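Local coordinates for protein cytochrome P450 reductase (Amycolatopsis methanolica 239, PDB 5OGX) that transfers electrons from NADH through FAD and a [2Fe-2S] cluster to a cytochrome P450 partner that O-demethylates lignin-derived aromatic compounds, at residues A[279-282]-A[287-290]. Numbering follows the deposited sequence. Where two conformers were deposited one is given.
Sequences AYRG and DAFV. Unlike the reference sequence in segment 279-282: Gly282 (reference Ser).
Arg281 reaches across to Ala288 with the end of its side chain. Its CA-CB bond already heads for the helix of 287-290, and the CA atoms of the two residues lie 7.6 Å apart. CB of Arg281 stays 5.1 Å from Ala288 CB, and the side chain also touches Val269 of the neighbouring strand 266-272. CG and CD then run alongside the helix without closing on it. Two bends, at chi2 (-85°) and chi3 (-63°), turn the chain back toward the helix from CD onward. NE begins the approach, at 4.5 Å from Ala288 CB. CZ comes to 4.0 Å from the same methyl group, which sits over one face of the guanidinium. NH2 is the atom that closes the contact. It lies 3.3 Å from Ala288 O and gives it a weak, bent hydrogen bond (138° at the hydrogen). The same nitrogen is 3.5 Å from Ala288 CB.

Residues 281-282 run as a short, weakly bonded strand at the edge of the parallel sheet in the NAD-binding domain, where Arg281 makes backbone hydrogen bonds with Leu272. Helix 285-292 follows at once and begins the beta-alpha-beta crossover to strand 300-305, which lies beyond the three strands 266-272, 238-244 and 210-215. The contact therefore joins the edge strand to its own crossover helix.

The stronger polar partners of Arg281 lie at the end of that helix. NH2 forms a salt bridge with Glu291 OE1, and NH1 forms one with Asp292 OD2. These two carboxylates probably set the turn of the guanidinium, and the weak bond to Ala288 O adds to them. Ala288 is buried, and its methyl also packs on Val271 of strand 266-272 and Tyr241 of strand 238-244.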
ATOM      1  N   ALA A 279      11.455  23.311  16.141  1.00 39.28           N
ATOM      2  CA  ALA A 279      12.077  22.016  16.375  1.00 36.88           C
ATOM      3  C   ALA A 279      12.233  21.188  15.110  1.00 37.78           C
ATOM      4  O   ALA A 279      12.964  20.194  15.141  1.00 39.38           O
ATOM      5  CB  ALA A 279      11.264  21.217  17.395  1.00 41.30           C
ATOM      6  N   TYR A 280      11.590  21.574  14.006  1.00 38.06           N
ATOM      7  CA  TYR A 280      11.381  20.662  12.886  1.00 33.38           C
ATOM      8  C   TYR A 280      11.679  21.328  11.550  1.00 33.50           C
ATOM      9  O   TYR A 280      11.484  22.532  11.384  1.00 33.88           O
ATOM     10  CB  TYR A 280       9.938  20.142  12.875  1.00 31.32           C
ATOM     11  CG  TYR A 280       9.577  19.319  14.087  1.00 33.48           C
ATOM     12  CD1 TYR A 280      10.234  18.124  14.352  1.00 32.14           C
ATOM     13  CD2 TYR A 280       8.593  19.742  14.973  1.00 42.07           C
ATOM     14  CE1 TYR A 280       9.916  17.371  15.464  1.00 37.92           C
ATOM     15  CE2 TYR A 280       8.272  19.000  16.097  1.00 43.42           C
ATOM     16  CZ  TYR A 280       8.936  17.813  16.333  1.00 42.89           C
ATOM     17  OH  TYR A 280       8.625  17.065  17.443  1.00 43.98           O
ATOM     18  N   ARG A 281      12.105  20.506  10.582  1.00 33.50           N
ATOM     19  CA  ARG A 281      12.284  20.957   9.207  1.00 33.24           C
ATOM     20  C   ARG A 281      10.972  21.483   8.630  1.00 31.33           C
ATOM     21  O   ARG A 281       9.895  20.947   8.896  1.00 29.51           O
ATOM     22  CB  ARG A 281      12.796  19.810   8.329  1.00 36.17           C
ATOM     23  CG  ARG A 281      14.029  19.085   8.849  1.00 39.98           C
ATOM     24  CD  ARG A 281      15.303  19.791   8.438  1.00 40.68           C
ATOM     25  NE  ARG A 281      15.502  19.841   6.992  1.00 35.06           N
ATOM     26  CZ  ARG A 281      16.104  18.890   6.283  1.00 35.98           C
ATOM     27  NH1 ARG A 281      16.561  17.798   6.882  1.00 33.75           N
ATOM     28  NH2 ARG A 281      16.248  19.033   4.973  1.00 34.15           N
ATOM     29  N   GLY A 282      11.068  22.529   7.813  1.00 32.37           N
ATOM     30  CA  GLY A 282       9.912  23.079   7.142  1.00 35.12           C
ATOM     31  C   GLY A 282       9.857  22.665   5.682  1.00 35.41           C
ATOM     32  O   GLY A 282      10.850  22.238   5.099  1.00 31.59           O
ATOM     33  N   ASP A 287      11.321  17.567  -0.843  1.00 28.61           N
ATOM     34  CA  ASP A 287      12.308  18.647  -0.863  1.00 30.42           C
ATOM     35  C   ASP A 287      13.384  18.452   0.201  1.00 27.65           C
ATOM     36  O   ASP A 287      14.557  18.764  -0.031  1.00 30.12           O
ATOM     37  CB  ASP A 287      11.617  19.996  -0.652  1.00 33.74           C
ATOM     38  CG  ASP A 287      10.587  20.307  -1.722  1.00 38.28           C
ATOM     39  OD1 ASP A 287      10.569  19.620  -2.766  1.00 40.06           O
ATOM     40  OD2 ASP A 287       9.803  21.260  -1.523  1.00 39.59           O
ATOM     41  N   ALA A 288      13.005  17.967   1.383  1.00 28.75           N
ATOM     42  CA  ALA A 288      13.981  17.803   2.456  1.00 29.71           C
ATOM     43  C   ALA A 288      14.989  16.706   2.133  1.00 23.26           C
ATOM     44  O   ALA A 288      16.176  16.833   2.454  1.00 26.10           O
ATOM     45  CB  ALA A 288      13.276  17.507   3.780  1.00 28.03           C
ATOM     46  N   PHE A 289      14.539  15.612   1.513  1.00 22.37           N
ATOM     47  CA  PHE A 289      15.486  14.575   1.125  1.00 19.64           C
ATOM     48  C   PHE A 289      16.473  15.100   0.097  1.00 22.47           C
ATOM     49  O   PHE A 289      17.683  14.878   0.213  1.00 22.51           O
ATOM     50  CB  PHE A 289      14.758  13.350   0.570  1.00 20.11           C
ATOM     51  CG  PHE A 289      15.662  12.394  -0.159  1.00 18.25           C
ATOM     52  CD1 PHE A 289      16.561  11.605   0.539  1.00 17.92           C
ATOM     53  CD2 PHE A 289      15.577  12.251  -1.544  1.00 23.74           C
ATOM     54  CE1 PHE A 289      17.377  10.713  -0.105  1.00 20.13           C
ATOM     55  CE2 PHE A 289      16.404  11.355  -2.213  1.00 22.51           C
ATOM     56  CZ  PHE A 289      17.303  10.583  -1.492  1.00 25.88           C
ATOM     57  N   VAL A 290      15.963  15.786  -0.932  0.55 24.87           N
ATOM     58  CA  VAL A 290      16.822  16.351  -1.967  0.55 25.93           C
ATOM     59  C   VAL A 290      17.866  17.272  -1.348  0.55 26.37           C
ATOM     60  O   VAL A 290      19.027  17.297  -1.770  0.55 27.38           O
ATOM     61  CB  VAL A 290      15.969  17.078  -3.022  0.55 28.94           C
ATOM     62  CG1 VAL A 290      16.857  17.822  -4.001  0.55 30.94           C
ATOM     63  CG2 VAL A 290      15.068  16.083  -3.752  0.55 29.32           C
TER